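Local coordinates for xylosidase (Xanthomonas axonopodis pv. citri, PDB 6XN2), which probably releases xylose units from xylo-oligosaccharides as a glycoside hydrolase of family 43, with xylose bound in its pocket beside a calcium ion, at residues L46-P51 / I62-D67; Y86-M91 / G102-V107; T306-I311 / F321-V326. All blocks are in the same frame, centred on the assembly; numbering follows the deposited sequence.

Contact 1: residues L46-P51 / I62-D67; sequences LYTADP and IYPSHD. With XYP (beta-D-xylopyranose), chain E.
Asp67, Tyr47 and Ser65 bury the most surface where 46-51 runs beside 62-67. Tyr47 and Asp67 meet at the roots of their side chains, CB to CB at 3.6 Å. Tyr47 CG sits beside its own backbone N (chi1 -73°), which sends the ring off from 62-67. Their backbones are poorly joined: Asp67 N reaches Tyr47 O at 3.2 Å in a weak bond bent to 127°. A water helps here, accepting from Tyr47 N, donating to Asp67 O and sitting in plane at the edge of the His66 ring, bonded to NE2. Over a face of that ring lies Leu46 CD1, 3.7 Å from the centroid of His66, whose ND1 is held by Asp85. The two strands form the first hairpin of a four-stranded antiparallel sheet, a blade of the family 43 beta-propeller. Pairing is firmer at Ser65, whose N binds Ala49 O at 2.7 Å, while Ala49 N returns to Ser65 O at 3.2 Å. At Asp50 the backbone bends sharply. There Ser65 OG donates to the anti lone pair of Asp50 OD2 at 2.7 Å, and the xylose hydroxyl O4 donates to the same Asp50 OD2 at 2.6 Å, two hydroxyls gripping one oxygen. Asp67 OD2 lies against the methyl of Ala49 and forms a salt bridge with Arg335, which also makes a weak, long ion pair with Asp50 OD1.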
loop_
_atom_site.group_PDB
_atom_site.type_symbol
_atom_site.label_atom_id
_atom_site.label_comp_id
_atom_site.label_asym_id
_atom_site.label_seq_id
_atom_site.Cartn_x
_atom_site.Cartn_y
_atom_site.Cartn_z
ATOM N N LEU A 46 13.219 2.692 -14.539
ATOM C CA LEU A 46 13.522 2.779 -13.147
ATOM C C LEU A 46 12.751 1.686 -12.425
ATOM O O LEU A 46 11.767 1.232 -12.893
ATOM C CB LEU A 46 13.208 4.153 -12.613
ATOM C CG LEU A 46 11.819 4.528 -12.182
ATOM C CD1 LEU A 46 11.882 5.822 -11.418
ATOM C CD2 LEU A 46 10.934 4.707 -13.364
ATOM N N TYR A 47 13.271 1.230 -11.313
ATOM C CA TYR A 47 12.565 0.235 -10.528
ATOM C C TYR A 47 11.507 0.918 -9.670
ATOM O O TYR A 47 11.763 1.957 -9.062
ATOM C CB TYR A 47 13.540 -0.565 -9.659
ATOM C CG TYR A 47 14.389 -1.547 -10.439
ATOM C CD1 TYR A 47 13.812 -2.654 -11.053
ATOM C CD2 TYR A 47 15.763 -1.373 -10.556
ATOM C CE1 TYR A 47 14.578 -3.560 -11.770
ATOM C CE2 TYR A 47 16.542 -2.278 -11.268
ATOM C CZ TYR A 47 15.938 -3.371 -11.868
ATOM O OH TYR A 47 16.689 -4.279 -12.578
ATOM N N THR A 48 10.312 0.342 -9.643
ATOM C CA THR A 48 9.184 0.932 -8.929
ATOM C C THR A 48 8.451 -0.133 -8.119
ATOM O O THR A 48 8.415 -1.300 -8.506
ATOM C CB THR A 48 8.183 1.599 -9.895
ATOM O OG1 THR A 48 7.729 0.633 -10.854
ATOM C CG2 THR A 48 8.824 2.777 -10.628
ATOM N N ALA A 49 7.862 0.264 -6.995
ATOM C CA ALA A 49 7.142 -0.679 -6.141
ATOM C C ALA A 49 5.975 0.003 -5.444
ATOM O O ALA A 49 5.819 1.213 -5.546
ATOM C CB ALA A 49 8.079 -1.293 -5.116
ATOM N N ASP A 50 5.160 -0.785 -4.746
ATOM C CA ASP A 50 4.098 -0.264 -3.884
ATOM C C ASP A 50 3.211 0.785 -4.559
ATOM O O ASP A 50 3.123 1.920 -4.084
ATOM C CB ASP A 50 4.714 0.351 -2.634
ATOM C CG ASP A 50 5.845 -0.494 -2.057
ATOM O OD1 ASP A 50 5.694 -1.727 -1.941
ATOM O OD2 ASP A 50 6.888 0.090 -1.715
ATOM N N PRO A 51 2.547 0.415 -5.661
ATOM C CA PRO A 51 1.835 1.454 -6.417
ATOM C C PRO A 51 0.557 1.938 -5.731
ATOM O O PRO A 51 -0.299 1.125 -5.391
ATOM C CB PRO A 51 1.513 0.752 -7.737
ATOM C CG PRO A 51 1.373 -0.689 -7.356
ATOM C CD PRO A 51 2.356 -0.928 -6.239
ATOM N N ILE A 62 -0.043 7.707 -10.383
ATOM C CA ILE A 62 0.463 6.615 -9.562
ATOM C C ILE A 62 1.606 7.114 -8.690
ATOM O O ILE A 62 2.513 7.807 -9.170
ATOM C CB ILE A 62 0.941 5.435 -10.422
ATOM C CG1 ILE A 62 -0.131 5.057 -11.446
ATOM C CG2 ILE A 62 1.311 4.250 -9.542
ATOM C CD1 ILE A 62 0.359 4.076 -12.494
ATOM N N TYR A 63 1.544 6.778 -7.406
ATOM C CA TYR A 63 2.571 7.169 -6.451
ATOM C C TYR A 63 3.226 5.904 -5.911
ATOM O O TYR A 63 2.731 5.294 -4.960
ATOM C CB TYR A 63 1.971 8.021 -5.321
ATOM C CG TYR A 63 1.287 9.269 -5.845
ATOM C CD1 TYR A 63 -0.024 9.225 -6.314
ATOM C CD2 TYR A 63 1.957 10.484 -5.900
ATOM C CE1 TYR A 63 -0.649 10.367 -6.821
ATOM C CE2 TYR A 63 1.338 11.629 -6.401
ATOM C CZ TYR A 63 0.039 11.564 -6.863
ATOM O OH TYR A 63 -0.579 12.702 -7.366
ATOM N N PRO A 64 4.317 5.478 -6.551
ATOM C CA PRO A 64 5.033 4.271 -6.133
ATOM C C PRO A 64 6.307 4.599 -5.351
ATOM O O PRO A 64 6.698 5.772 -5.288
ATOM C CB PRO A 64 5.365 3.604 -7.466
ATOM C CG PRO A 64 5.619 4.790 -8.385
ATOM C CD PRO A 64 4.782 5.957 -7.868
ATOM N N SER A 65 6.922 3.585 -4.742
ATOM C CA SER A 65 8.285 3.710 -4.230
ATOM C C SER A 65 9.264 3.632 -5.390
ATOM O O SER A 65 8.899 3.197 -6.481
ATOM C CB SER A 65 8.602 2.612 -3.218
ATOM O OG SER A 65 7.707 2.671 -2.130
ATOM N N HIS A 66 10.502 4.038 -5.144
ATOM C CA HIS A 66 11.553 4.017 -6.188
ATOM C C HIS A 66 12.734 3.194 -5.699
ATOM O O HIS A 66 13.511 3.714 -4.980
ATOM C CB HIS A 66 12.011 5.426 -6.547
ATOM C CG HIS A 66 13.069 5.424 -7.593
ATOM N ND1 HIS A 66 13.804 6.520 -7.907
ATOM C CD2 HIS A 66 13.513 4.452 -8.403
ATOM C CE1 HIS A 66 14.655 6.227 -8.848
ATOM N NE2 HIS A 66 14.498 4.983 -9.164
ATOM N N ASP A 67 12.780 1.929 -6.071
ATOM C CA ASP A 67 13.834 1.027 -5.675
ATOM C C ASP A 67 15.101 1.413 -6.354
ATOM O O ASP A 67 15.106 1.660 -7.509
ATOM C CB ASP A 67 13.492 -0.398 -6.089
ATOM C CG ASP A 67 12.408 -1.001 -5.276
ATOM O OD1 ASP A 67 12.178 -0.543 -4.177
ATOM O OD2 ASP A 67 11.815 -1.956 -5.721
HETATM O O1 XYP E . 8.210 -4.334 3.533
HETATM C C1 XYP E . 8.011 -3.626 2.332
HETATM C C2 XYP E . 7.209 -2.379 2.642
HETATM C C3 XYP E . 7.283 -1.360 1.550
HETATM C C4 XYP E . 8.720 -1.146 1.124
HETATM C C5 XYP E . 9.322 -2.465 0.738
HETATM O O2 XYP E . 5.831 -2.653 2.854
HETATM O O3 XYP E . 6.760 -0.224 2.171
HETATM O O4 XYP E . 8.767 -0.317 0.007
HETATM O O5 XYP E . 9.290 -3.354 1.818
HETATM O O HOH W 1 15.561 2.498 -10.162
#

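Contact 2: residues Y86-M91 / G102-V107; sequences YHVLRM and GQVLHV
The hairpin of strands 85-91 and 99-106, the later half of a four-stranded antiparallel propeller blade, brings Tyr86, His87 and Val88 against Gly102 to Leu105. Tyr86 is held by its backbone at two points. Tyr86 N donates to Leu105 O at 3.0 Å, in the carbonyl plane, and Tyr86 O receives Val104 N at 2.7 Å in a nearly straight bond (172°). Farther along, Val88 N to Gly102 O stretches to 3.4 Å and is weak. The side chains of Tyr86 and Leu105 run alongside each other in the same direction, and Leu105 CD2 meets the edge of the tyrosine ring at CD2 of Tyr86, 4.2 Å away. Val88 lies roughly perpendicular to Val104, with Val88 CG2 3.7 Å from Val104 CG2 and in touch with CG1 as well. His87 carries the more open side. Its CG stands beside the backbone N (chi1 -76°), which lays one ring face over the peptide between Gly102 and Gln103; Gln103 N is 3.6 Å above the ring plane of His87, and Gln103 CB joins it in a CH-pi contact. The ring is fixed at both nitrogens: Asp100 OD1 binds ND1 and also takes Gly102 N, while a water in the ring plane links NE2 to Gln103 OE1. Gly102 itself has a positive phi of 94°, a conformation glycine takes readily. On one flank the hairpin meets strand 59-67, Val88 packing on Tyr63 and the His87 ring meeting that of His66. Strand 128-136, in another sheet, takes Tyr86 and Val104 on Leu131 and Leu105 on Phe133.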
loop_
_atom_site.group_PDB
_atom_site.type_symbol
_atom_site.label_atom_id
_atom_site.label_comp_id
_atom_site.label_asym_id
_atom_site.label_seq_id
_atom_site.Cartn_x
_atom_site.Cartn_y
_atom_site.Cartn_z
ATOM N N TYR A 86 10.876 9.830 -4.413
ATOM C CA TYR A 86 9.661 9.426 -5.022
ATOM C C TYR A 86 9.445 10.085 -6.358
ATOM O O TYR A 86 9.743 11.214 -6.543
ATOM C CB TYR A 86 8.465 9.789 -4.143
ATOM C CG TYR A 86 8.431 9.110 -2.814
ATOM C CD1 TYR A 86 8.413 7.757 -2.721
ATOM C CD2 TYR A 86 8.409 9.823 -1.668
ATOM C CE1 TYR A 86 8.394 7.135 -1.521
ATOM C CE2 TYR A 86 8.388 9.209 -0.455
ATOM C CZ TYR A 86 8.383 7.858 -0.390
ATOM O OH TYR A 86 8.382 7.237 0.811
ATOM N N HIS A 87 8.927 9.290 -7.272
ATOM C CA HIS A 87 8.491 9.836 -8.567
ATOM C C HIS A 87 6.970 9.782 -8.621
ATOM O O HIS A 87 6.373 9.131 -7.809
ATOM C CB HIS A 87 9.027 9.012 -9.728
ATOM C CG HIS A 87 10.461 9.230 -10.016
ATOM N ND1 HIS A 87 10.912 9.566 -11.247
ATOM C CD2 HIS A 87 11.540 9.141 -9.238
ATOM C CE1 HIS A 87 12.204 9.680 -11.211
ATOM N NE2 HIS A 87 12.603 9.430 -10.008
ATOM N N VAL A 88 6.398 10.478 -9.578
ATOM C CA VAL A 88 4.981 10.381 -9.825
ATOM C C VAL A 88 4.759 9.915 -11.258
ATOM O O VAL A 88 5.369 10.395 -12.123
ATOM C CB VAL A 88 4.245 11.688 -9.557
ATOM C CG1 VAL A 88 2.787 11.552 -9.871
ATOM C CG2 VAL A 88 4.412 12.079 -8.121
ATOM N N LEU A 89 3.905 8.940 -11.471
ATOM C CA LEU A 89 3.612 8.447 -12.809
ATOM C C LEU A 89 2.181 8.803 -13.191
ATOM O O LEU A 89 1.333 8.987 -12.323
ATOM C CB LEU A 89 3.825 6.930 -12.884
ATOM C CG LEU A 89 5.128 6.406 -12.275
ATOM C CD1 LEU A 89 5.167 4.870 -12.264
ATOM C CD2 LEU A 89 6.336 6.955 -13.008
ATOM N N ARG A 90 1.909 8.907 -14.486
ATOM C CA ARG A 90 0.562 9.240 -14.928
ATOM C C ARG A 90 0.125 8.458 -16.167
ATOM O O ARG A 90 0.914 8.226 -17.083
ATOM C CB ARG A 90 0.454 10.746 -15.204
ATOM C CG ARG A 90 -0.913 11.196 -15.726
ATOM C CD ARG A 90 -0.985 12.712 -15.863
ATOM N NE ARG A 90 -0.013 13.199 -16.837
ATOM C CZ ARG A 90 0.516 14.418 -16.827
ATOM N NH1 ARG A 90 0.175 15.286 -15.883
ATOM N NH2 ARG A 90 1.389 14.765 -17.763
ATOM N N MET A 91 -1.142 8.055 -16.177
ATOM C CA MET A 91 -1.807 7.632 -17.403
ATOM C C MET A 91 -2.883 8.660 -17.705
ATOM O O MET A 91 -3.836 8.801 -16.939
ATOM C CB MET A 91 -2.411 6.236 -17.268
ATOM C CG MET A 91 -1.376 5.132 -17.212
ATOM S SD MET A 91 -2.133 3.514 -16.981
ATOM C CE MET A 91 -3.068 3.356 -18.500
ATOM N N GLY A 102 8.767 12.531 -13.192
ATOM C CA GLY A 102 9.959 12.917 -12.490
ATOM C C GLY A 102 9.998 12.776 -10.992
ATOM O O GLY A 102 9.059 12.402 -10.414
ATOM N N GLN A 103 11.139 13.108 -10.415
ATOM C CA GLN A 103 11.310 13.012 -8.952
ATOM C C GLN A 103 10.574 14.166 -8.292
ATOM O O GLN A 103 10.722 15.281 -8.737
ATOM C CB GLN A 103 12.779 13.051 -8.588
ATOM C CG GLN A 103 13.021 12.649 -7.159
ATOM C CD GLN A 103 14.475 12.815 -6.842
ATOM O OE1 GLN A 103 15.288 11.975 -7.169
ATOM N NE2 GLN A 103 14.801 13.920 -6.208
ATOM N N VAL A 104 9.821 13.867 -7.250
ATOM C CA VAL A 104 9.048 14.902 -6.597
ATOM C C VAL A 104 9.346 15.166 -5.144
ATOM O O VAL A 104 8.854 16.101 -4.610
ATOM C CB VAL A 104 7.540 14.681 -6.753
ATOM C CG1 VAL A 104 7.160 14.559 -8.188
ATOM C CG2 VAL A 104 7.070 13.487 -5.985
ATOM N N LEU A 105 10.155 14.321 -4.544
ATOM C CA LEU A 105 10.532 14.446 -3.163
ATOM C C LEU A 105 11.727 13.580 -2.906
ATOM O O LEU A 105 11.783 12.476 -3.364
ATOM C CB LEU A 105 9.402 14.028 -2.222
ATOM C CG LEU A 105 9.667 14.119 -0.731
ATOM C CD1 LEU A 105 10.002 15.523 -0.314
ATOM C CD2 LEU A 105 8.540 13.577 0.102
ATOM N N HIS A 106 12.678 14.130 -2.166
ATOM C CA HIS A 106 13.904 13.394 -1.794
ATOM C C HIS A 106 14.035 13.472 -0.283
ATOM O O HIS A 106 13.668 14.476 0.266
ATOM C CB HIS A 106 15.125 13.957 -2.520
ATOM C CG HIS A 106 16.323 13.080 -2.446
ATOM N ND1 HIS A 106 17.142 13.037 -1.363
ATOM C CD2 HIS A 106 16.855 12.225 -3.330
ATOM C CE1 HIS A 106 18.093 12.169 -1.564
ATOM N NE2 HIS A 106 17.943 11.671 -2.752
ATOM N N VAL A 107 14.643 12.460 0.329
ATOM C CA VAL A 107 14.832 12.363 1.804
ATOM C C VAL A 107 15.704 13.497 2.344
ATOM O O VAL A 107 15.535 13.859 3.476
ATOM C CB VAL A 107 15.377 10.986 2.197
ATOM C CG1 VAL A 107 16.805 10.804 1.746
ATOM C CG2 VAL A 107 15.218 10.728 3.681
HETATM O O HOH W 2 15.559 9.985 -9.522
#

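Contact 3: residues T306-I311 / F321-V326. With CA (calcium ion), chain D.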
loop_
_atom_site.group_PDB
_atom_site.type_symbol
_atom_site.label_atom_id
_atom_site.label_comp_id
_atom_site.label_asym_id
_atom_site.label_seq_id
_atom_site.Cartn_x
_atom_site.Cartn_y
_atom_site.Cartn_z
ATOM N N THR A 306 8.153 -9.626 -1.443
ATOM C CA THR A 306 7.099 -8.676 -1.103
ATOM C C THR A 306 5.966 -8.649 -2.124
ATOM O O THR A 306 6.131 -9.031 -3.285
ATOM C CB THR A 306 7.651 -7.238 -0.945
ATOM O OG1 THR A 306 7.909 -6.659 -2.232
ATOM C CG2 THR A 306 8.920 -7.242 -0.110
ATOM N N THR A 307 4.821 -8.151 -1.683
ATOM C CA THR A 307 3.661 -7.947 -2.509
ATOM C C THR A 307 2.947 -6.713 -1.965
ATOM O O THR A 307 2.773 -6.601 -0.810
ATOM C CB THR A 307 2.771 -9.189 -2.633
ATOM O OG1 THR A 307 1.716 -8.940 -3.540
ATOM C CG2 THR A 307 2.214 -9.585 -1.337
ATOM N N HIS A 308 2.603 -5.778 -2.829
ATOM C CA HIS A 308 1.971 -4.552 -2.413
ATOM C C HIS A 308 1.057 -4.070 -3.511
ATOM O O HIS A 308 1.320 -4.316 -4.633
ATOM C CB HIS A 308 3.035 -3.522 -2.195
ATOM C CG HIS A 308 2.692 -2.507 -1.170
ATOM N ND1 HIS A 308 3.153 -2.594 0.108
ATOM C CD2 HIS A 308 2.014 -1.351 -1.247
ATOM C CE1 HIS A 308 2.725 -1.564 0.792
ATOM N NE2 HIS A 308 2.027 -0.802 -0.005
ATOM N N HIS A 309 0.018 -3.330 -3.178
ATOM C CA HIS A 309 -0.927 -2.967 -4.196
ATOM C C HIS A 309 -1.857 -1.823 -3.912
ATOM O O HIS A 309 -1.851 -1.283 -2.864
ATOM C CB HIS A 309 -1.875 -4.145 -4.306
ATOM C CG HIS A 309 -2.932 -4.143 -3.248
ATOM N ND1 HIS A 309 -2.640 -4.140 -1.911
ATOM C CD2 HIS A 309 -4.270 -4.023 -3.332
ATOM C CE1 HIS A 309 -3.756 -4.087 -1.222
ATOM N NE2 HIS A 309 -4.758 -4.007 -2.059
ATOM N N SER A 310 -2.583 -1.410 -4.928
ATOM C CA SER A 310 -3.711 -0.526 -4.713
ATOM C C SER A 310 -4.838 -0.943 -5.648
ATOM O O SER A 310 -4.623 -1.702 -6.595
ATOM C CB SER A 310 -3.319 0.940 -4.913
ATOM O OG SER A 310 -2.884 1.203 -6.230
ATOM N N ILE A 311 -6.037 -0.460 -5.359
ATOM C CA ILE A 311 -7.207 -0.739 -6.178
ATOM C C ILE A 311 -7.895 0.573 -6.524
ATOM O O ILE A 311 -8.251 1.357 -5.637
ATOM C CB ILE A 311 -8.186 -1.680 -5.461
ATOM C CG1 ILE A 311 -7.560 -3.065 -5.279
ATOM C CG2 ILE A 311 -9.509 -1.752 -6.220
ATOM C CD1 ILE A 311 -8.324 -3.950 -4.320
ATOM N N PHE A 321 -3.455 -2.485 -9.029
ATOM C CA PHE A 321 -2.063 -2.125 -9.263
ATOM C C PHE A 321 -1.213 -2.906 -8.287
ATOM O O PHE A 321 -1.530 -2.971 -7.106
ATOM C CB PHE A 321 -1.843 -0.624 -9.093
ATOM C CG PHE A 321 -2.491 0.200 -10.159
ATOM C CD1 PHE A 321 -3.854 0.437 -10.134
ATOM C CD2 PHE A 321 -1.736 0.734 -11.191
ATOM C CE1 PHE A 321 -4.459 1.202 -11.123
ATOM C CE2 PHE A 321 -2.336 1.499 -12.181
ATOM C CZ PHE A 321 -3.698 1.727 -12.141
ATOM N N TYR A 322 -0.145 -3.519 -8.772
ATOM C CA TYR A 322 0.671 -4.354 -7.908
ATOM C C TYR A 322 2.097 -4.298 -8.401
ATOM O O TYR A 322 2.412 -3.492 -9.282
ATOM C CB TYR A 322 0.139 -5.792 -7.877
ATOM C CG TYR A 322 0.135 -6.501 -9.216
ATOM C CD1 TYR A 322 -0.817 -6.196 -10.188
ATOM C CD2 TYR A 322 1.069 -7.502 -9.499
ATOM C CE1 TYR A 322 -0.820 -6.841 -11.415
ATOM C CE2 TYR A 322 1.072 -8.158 -10.724
ATOM C CZ TYR A 322 0.122 -7.826 -11.676
ATOM O OH TYR A 322 0.118 -8.472 -12.893
ATOM N N HIS A 323 2.969 -5.125 -7.835
ATOM C CA HIS A 323 4.336 -5.199 -8.340
ATOM C C HIS A 323 4.903 -6.613 -8.261
ATOM O O HIS A 323 4.364 -7.481 -7.569
ATOM C CB HIS A 323 5.252 -4.207 -7.595
ATOM C CG HIS A 323 5.553 -4.580 -6.170
ATOM N ND1 HIS A 323 5.257 -3.752 -5.106
ATOM C CD2 HIS A 323 6.150 -5.673 -5.638
ATOM C CE1 HIS A 323 5.646 -4.328 -3.982
ATOM N NE2 HIS A 323 6.182 -5.499 -4.276
ATOM N N ASP A 324 5.984 -6.855 -8.990
ATOM C CA ASP A 324 6.772 -8.059 -8.760
ATOM C C ASP A 324 8.228 -7.815 -9.129
ATOM O O ASP A 324 8.615 -6.694 -9.481
ATOM C CB ASP A 324 6.197 -9.270 -9.516
ATOM C CG ASP A 324 6.296 -9.158 -11.045
ATOM O OD1 ASP A 324 7.147 -8.424 -11.592
ATOM O OD2 ASP A 324 5.508 -9.863 -11.711
ATOM N N SER A 325 9.028 -8.867 -9.057
ATOM C CA SER A 325 10.463 -8.735 -9.249
ATOM C C SER A 325 10.951 -9.404 -10.530
ATOM O O SER A 325 12.117 -9.775 -10.628
ATOM C CB SER A 325 11.200 -9.321 -8.042
ATOM O OG SER A 325 10.969 -8.545 -6.880
ATOM N N VAL A 326 10.066 -9.557 -11.510
ATOM C CA VAL A 326 10.421 -10.287 -12.723
ATOM C C VAL A 326 11.439 -9.505 -13.548
ATOM O O VAL A 326 12.430 -10.068 -14.000
ATOM C CB VAL A 326 9.173 -10.608 -13.581
ATOM C CG1 VAL A 326 9.582 -11.130 -14.953
ATOM C CG2 VAL A 326 8.295 -11.629 -12.865
HETATM CA CA CA D . 0.340 1.207 -0.006
HETATM O O HOH W 3 9.693 -8.042 -3.695
HETATM O O HOH W 4 2.555 -7.111 -5.588
HETATM O O HOH W 5 -1.522 -0.672 -0.051
HETATM O O HOH W 6 -0.546 0.806 2.439
HETATM O O HOH W 7 -1.185 3.308 -0.109
HETATM O O HOH W 8 1.647 2.840 1.604
HETATM O O HOH W 9 2.003 2.503 -1.584
#
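Ser310 and Phe321 make the tight end of this contact, a hydrogen-bonded antiparallel pair closed from both sides: Ser310 N to Phe321 O at 2.9 Å and Phe321 N to Ser310 O at 2.8 Å. Ser310 OG rests near Phe321 CB while bonding to Pro51 O. Toward Thr306 the backbones part, and a water fills in, accepting from His308 N at 3.1 Å, from His323 N at 3.0 Å and from Thr307 OG1. The two chains are the mouth of the hairpin of strands 310-314 and 317-324, part of a propeller blade; the segment leading into strand 310-314 carries His308 to the xylose pocket. His323 reaches back across the gap: with CG between its backbone N and carbonyl carbon (chi1 71°), the ring brings CE1 to 3.3 Å from His308 CB and NE2 to 2.9 Å from Thr306 OG1, a hydrogen bond at the ring edge. Its ND1 is bonded to Asp50 N, which fixes the ring's rotation. On the watery side, His308 NE2 binds the calcium ion at 2.6 Å, the metal lying in the plane of the imidazole. Five waters and one atom from elsewhere in the structure make up the rest of its shell, and His308 also touches the bound xylose.

Overall arrangement
From the N terminus, contact 1 closes first, folding 62-67 back on 46-51 through a short hairpin turn. Contact 2 follows with the next hairpin, and contact 3 comes some two hundred residues later; the three loops run in series and none encloses or crosses another. Contacts 1 and 2 share one sheet, strands 59-67 and 85-91 being neighbours there, joined by Ile62 N to Leu89 O. Contact 3 belongs to a separate three-stranded sheet, yet it docks on contact 1 at the corner by Asp50 and Pro51. Contact 1 thus stands between the outer contact 2 and contact 3, whose centres are about 18 Å apart.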